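Local atomic coordinates of tube-forming protein in Mycobacterial Envelpe, TiME (Mycolicibacterium smegmatis, PDB entry 7CU9), a protein that probably forms a tube across the mycobacterial outer envelope that may serve as a channel for protein secretion. Residues P55-L63 and R97-R105. Residues are numbered along the deposited sequence; the frame is centred on the assembly and turned at random.
Sequences PEVFNDPDL and RAYHRVVDR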
loop_
_atom_site.group_PDB
_atom_site.type_symbol
_atom_site.label_atom_id
_atom_site.label_comp_id
_atom_site.label_asym_id
_atom_site.label_seq_id
_atom_site.Cartn_x
_atom_site.Cartn_y
_atom_site.Cartn_z
ATOM N N PRO B 55 2.807 9.286 -26.583
ATOM C CA PRO B 55 2.766 9.229 -28.044
ATOM C C PRO B 55 4.083 8.813 -28.711
ATOM O O PRO B 55 4.045 8.027 -29.639
ATOM C CB PRO B 55 2.400 10.674 -28.429
ATOM C CG PRO B 55 1.623 11.182 -27.244
ATOM C CD PRO B 55 2.327 10.571 -26.054
ATOM N N GLU B 56 5.233 9.308 -28.244
ATOM C CA GLU B 56 6.510 9.029 -28.953
ATOM C C GLU B 56 6.852 7.544 -28.793
ATOM O O GLU B 56 7.556 7.000 -29.648
ATOM C CB GLU B 56 7.621 9.981 -28.505
ATOM C CG GLU B 56 8.315 9.619 -27.213
ATOM C CD GLU B 56 9.576 10.445 -27.025
ATOM O OE1 GLU B 56 9.446 11.679 -26.877
ATOM O OE2 GLU B 56 10.677 9.872 -27.092
ATOM N N VAL B 57 6.345 6.907 -27.741
ATOM C CA VAL B 57 6.545 5.451 -27.507
ATOM C C VAL B 57 5.562 4.653 -28.375
ATOM O O VAL B 57 6.028 3.794 -29.128
ATOM C CB VAL B 57 6.415 5.108 -26.014
ATOM C CG1 VAL B 57 6.380 3.609 -25.781
ATOM C CG2 VAL B 57 7.543 5.755 -25.217
ATOM N N PHE B 58 4.260 4.922 -28.271
ATOM C CA PHE B 58 3.203 4.022 -28.812
ATOM C C PHE B 58 2.824 4.370 -30.251
ATOM O O PHE B 58 2.608 3.431 -31.028
ATOM C CB PHE B 58 1.961 4.041 -27.926
ATOM C CG PHE B 58 2.117 3.198 -26.693
ATOM C CD1 PHE B 58 1.875 1.835 -26.732
ATOM C CD2 PHE B 58 2.546 3.761 -25.501
ATOM C CE1 PHE B 58 2.021 1.058 -25.596
ATOM C CE2 PHE B 58 2.702 2.979 -24.369
ATOM C CZ PHE B 58 2.427 1.633 -24.414
ATOM N N ASN B 59 2.707 5.649 -30.598
ATOM C CA ASN B 59 2.234 6.030 -31.955
ATOM C C ASN B 59 3.230 5.506 -32.984
ATOM O O ASN B 59 4.451 5.709 -32.831
ATOM C CB ASN B 59 1.961 7.526 -32.080
ATOM C CG ASN B 59 0.648 7.920 -31.440
ATOM O OD1 ASN B 59 -0.312 7.146 -31.446
ATOM N ND2 ASN B 59 0.577 9.132 -30.920
ATOM N N ASP B 60 2.717 4.832 -34.009
ATOM C CA ASP B 60 3.546 4.032 -34.933
ATOM C C ASP B 60 2.658 3.549 -36.067
ATOM O O ASP B 60 1.484 3.285 -35.838
ATOM C CB ASP B 60 4.148 2.831 -34.204
ATOM C CG ASP B 60 5.221 2.124 -35.003
ATOM O OD1 ASP B 60 6.307 2.715 -35.166
ATOM O OD2 ASP B 60 4.959 1.000 -35.467
ATOM N N PRO B 61 3.184 3.390 -37.299
ATOM C CA PRO B 61 2.392 2.808 -38.378
ATOM C C PRO B 61 1.795 1.447 -38.003
ATOM O O PRO B 61 0.743 1.136 -38.516
ATOM C CB PRO B 61 3.402 2.702 -39.526
ATOM C CG PRO B 61 4.342 3.850 -39.263
ATOM C CD PRO B 61 4.504 3.850 -37.760
ATOM N N ASP B 62 2.447 0.686 -37.116
ATOM C CA ASP B 62 2.035 -0.701 -36.783
ATOM C C ASP B 62 1.292 -0.770 -35.447
ATOM O O ASP B 62 1.027 -1.893 -34.999
ATOM C CB ASP B 62 3.237 -1.642 -36.844
ATOM C CG ASP B 62 3.651 -1.904 -38.282
ATOM O OD1 ASP B 62 2.750 -2.162 -39.114
ATOM O OD2 ASP B 62 4.864 -1.825 -38.573
ATOM N N LEU B 63 0.916 0.360 -34.848
ATOM C CA LEU B 63 0.027 0.328 -33.658
ATOM C C LEU B 63 -1.386 -0.048 -34.118
ATOM O O LEU B 63 -2.009 0.734 -34.867
ATOM C CB LEU B 63 0.038 1.670 -32.928
ATOM C CG LEU B 63 -0.792 1.698 -31.644
ATOM C CD1 LEU B 63 -0.199 0.776 -30.585
ATOM C CD2 LEU B 63 -0.920 3.119 -31.118
ATOM N N ARG B 97 10.301 -2.450 -31.152
ATOM C CA ARG B 97 10.760 -1.075 -31.461
ATOM C C ARG B 97 10.130 -0.109 -30.450
ATOM O O ARG B 97 10.834 0.798 -29.990
ATOM C CB ARG B 97 10.441 -0.700 -32.910
ATOM C CG ARG B 97 11.335 -1.400 -33.920
ATOM C CD ARG B 97 11.163 -0.825 -35.309
ATOM N NE ARG B 97 9.850 -1.067 -35.894
ATOM C CZ ARG B 97 9.480 -2.174 -36.538
ATOM N NH1 ARG B 97 10.308 -3.195 -36.672
ATOM N NH2 ARG B 97 8.264 -2.254 -37.048
ATOM N N ALA B 98 8.857 -0.298 -30.100
ATOM C CA ALA B 98 8.168 0.565 -29.113
ATOM C C ALA B 98 8.837 0.404 -27.745
ATOM O O ALA B 98 9.092 1.429 -27.079
ATOM C CB ALA B 98 6.698 0.247 -29.067
ATOM N N TYR B 99 9.144 -0.830 -27.347
ATOM C CA TYR B 99 9.880 -1.117 -26.091
ATOM C C TYR B 99 11.196 -0.329 -26.096
ATOM O O TYR B 99 11.543 0.302 -25.086
ATOM C CB TYR B 99 10.109 -2.619 -25.926
ATOM C CG TYR B 99 10.918 -2.962 -24.705
ATOM C CD1 TYR B 99 10.356 -2.872 -23.443
ATOM C CD2 TYR B 99 12.249 -3.326 -24.806
ATOM C CE1 TYR B 99 11.094 -3.152 -22.304
ATOM C CE2 TYR B 99 13.001 -3.610 -23.679
ATOM C CZ TYR B 99 12.421 -3.526 -22.425
ATOM O OH TYR B 99 13.169 -3.806 -21.314
ATOM N N HIS B 100 11.912 -0.345 -27.218
ATOM C CA HIS B 100 13.237 0.322 -27.327
ATOM C C HIS B 100 13.088 1.844 -27.375
ATOM O O HIS B 100 14.037 2.531 -26.958
ATOM C CB HIS B 100 14.062 -0.293 -28.462
ATOM C CG HIS B 100 14.746 -1.525 -27.989
ATOM N ND1 HIS B 100 15.909 -1.470 -27.240
ATOM C CD2 HIS B 100 14.406 -2.826 -28.067
ATOM C CE1 HIS B 100 16.260 -2.689 -26.898
ATOM N NE2 HIS B 100 15.358 -3.543 -27.398
ATOM N N ARG B 101 11.944 2.385 -27.790
ATOM C CA ARG B 101 11.726 3.854 -27.692
ATOM C C ARG B 101 11.637 4.253 -26.211
ATOM O O ARG B 101 12.024 5.383 -25.887
ATOM C CB ARG B 101 10.527 4.290 -28.535
ATOM C CG ARG B 101 10.813 4.218 -30.027
ATOM C CD ARG B 101 9.753 4.908 -30.860
ATOM N NE ARG B 101 8.477 4.203 -30.864
ATOM C CZ ARG B 101 8.136 3.221 -31.699
ATOM N NH1 ARG B 101 8.986 2.775 -32.609
ATOM N NH2 ARG B 101 6.937 2.674 -31.606
ATOM N N VAL B 102 11.174 3.364 -25.332
ATOM C CA VAL B 102 11.230 3.618 -23.861
ATOM C C VAL B 102 12.687 3.517 -23.398
ATOM O O VAL B 102 13.201 4.504 -22.831
ATOM C CB VAL B 102 10.338 2.661 -23.054
ATOM C CG1 VAL B 102 10.501 2.907 -21.556
ATOM C CG2 VAL B 102 8.872 2.776 -23.456
ATOM N N VAL B 103 13.327 2.369 -23.607
ATOM C CA VAL B 103 14.585 2.016 -22.880
ATOM C C VAL B 103 15.804 2.680 -23.532
ATOM O O VAL B 103 16.731 3.030 -22.777
ATOM C CB VAL B 103 14.751 0.493 -22.728
ATOM C CG1 VAL B 103 13.592 -0.112 -21.961
ATOM C CG2 VAL B 103 14.948 -0.217 -24.051
ATOM N N ASP B 104 15.830 2.870 -24.851
ATOM C CA ASP B 104 17.007 3.477 -25.533
ATOM C C ASP B 104 17.080 4.970 -25.195
ATOM O O ASP B 104 18.207 5.486 -25.051
ATOM C CB ASP B 104 16.972 3.284 -27.050
ATOM C CG ASP B 104 17.027 1.838 -27.507
ATOM O OD1 ASP B 104 17.189 0.945 -26.653
ATOM O OD2 ASP B 104 16.902 1.615 -28.728
ATOM N N ARG B 105 15.939 5.648 -25.063
ATOM C CA ARG B 105 15.880 7.133 -25.022
ATOM C C ARG B 105 16.013 7.643 -23.582
ATOM O O ARG B 105 16.061 8.877 -23.406
ATOM C CB ARG B 105 14.596 7.624 -25.690
ATOM C CG ARG B 105 14.456 7.154 -27.129
ATOM C CD ARG B 105 13.276 7.806 -27.808
ATOM N NE ARG B 105 13.219 7.425 -29.207
ATOM C CZ ARG B 105 12.268 7.801 -30.052
ATOM N NH1 ARG B 105 11.269 8.563 -29.640
ATOM N NH2 ARG B 105 12.318 7.399 -31.311
HETATM O O HOH W 1 6.455 0.011 -37.419
HETATM O O HOH W 2 8.694 1.513 -35.441
HETATM O O HOH W 3 6.836 -4.518 -38.219
#
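R101 reaches from helix 92-103 to the short helix 55-58 and grips the carbonyl oxygen of V57 side-on, an instructive case of one carbonyl oxygen held by two nitrogens of an arginine. R101 NE lies 3.0 Å and R101 NH2 2.9 Å from V57 O, which sits close to the guanidinium plane; the two nitrogens reach it from the same face of the carbonyl plane. A bend at chi3 (-70°) swings the group back over its own helix, where one guanidinium face rests on A98 CA while the edge carrying NE and NH2 faces V57 O. The A98 methyl abuts the same oxygen, with A98 CB 3.6 Å from V57 O.

Charge pairing is graded. E56 and R105 form the close salt bridge: R105 NH1 donates to E56 OE2 at 2.9 Å, with the acceptor in the guanidinium plane but met from above that of the carboxylate, the two planes being 68° apart. N48 of helix 47-50 also bonds to E56 OE2, and R101 CG backs one face of the R105 guanidinium. The bridges from D60 OD1 to R101 NH2 (3.6 Å) and from D62 OD2 to R97 NH2 (3.8 Å) are long, and water fills in. One water joins D60 OD2, D62 OD2 and R97 NH2; another links D60 OD1 with R97 NE and R101 NH1. D60 is itself set by an Asx turn, its OD2 accepting from D62 N at 3.0 Å.

Beneath this polar layer, V57 CG1 meets V102 CG2 at 3.5 Å. V57 and A98 also touch L162, seating both helices on the antiparallel sheet of this PknH-like domain.

The chemistry thus runs from apolar contact at the sheet to hydrated ion pairs farther out, and R101, shared between a neutral carbonyl and the carboxylate of D60 in a long salt bridge, probably keeps its positive charge while offsetting the partial negative charge of the short helix's C-terminal end.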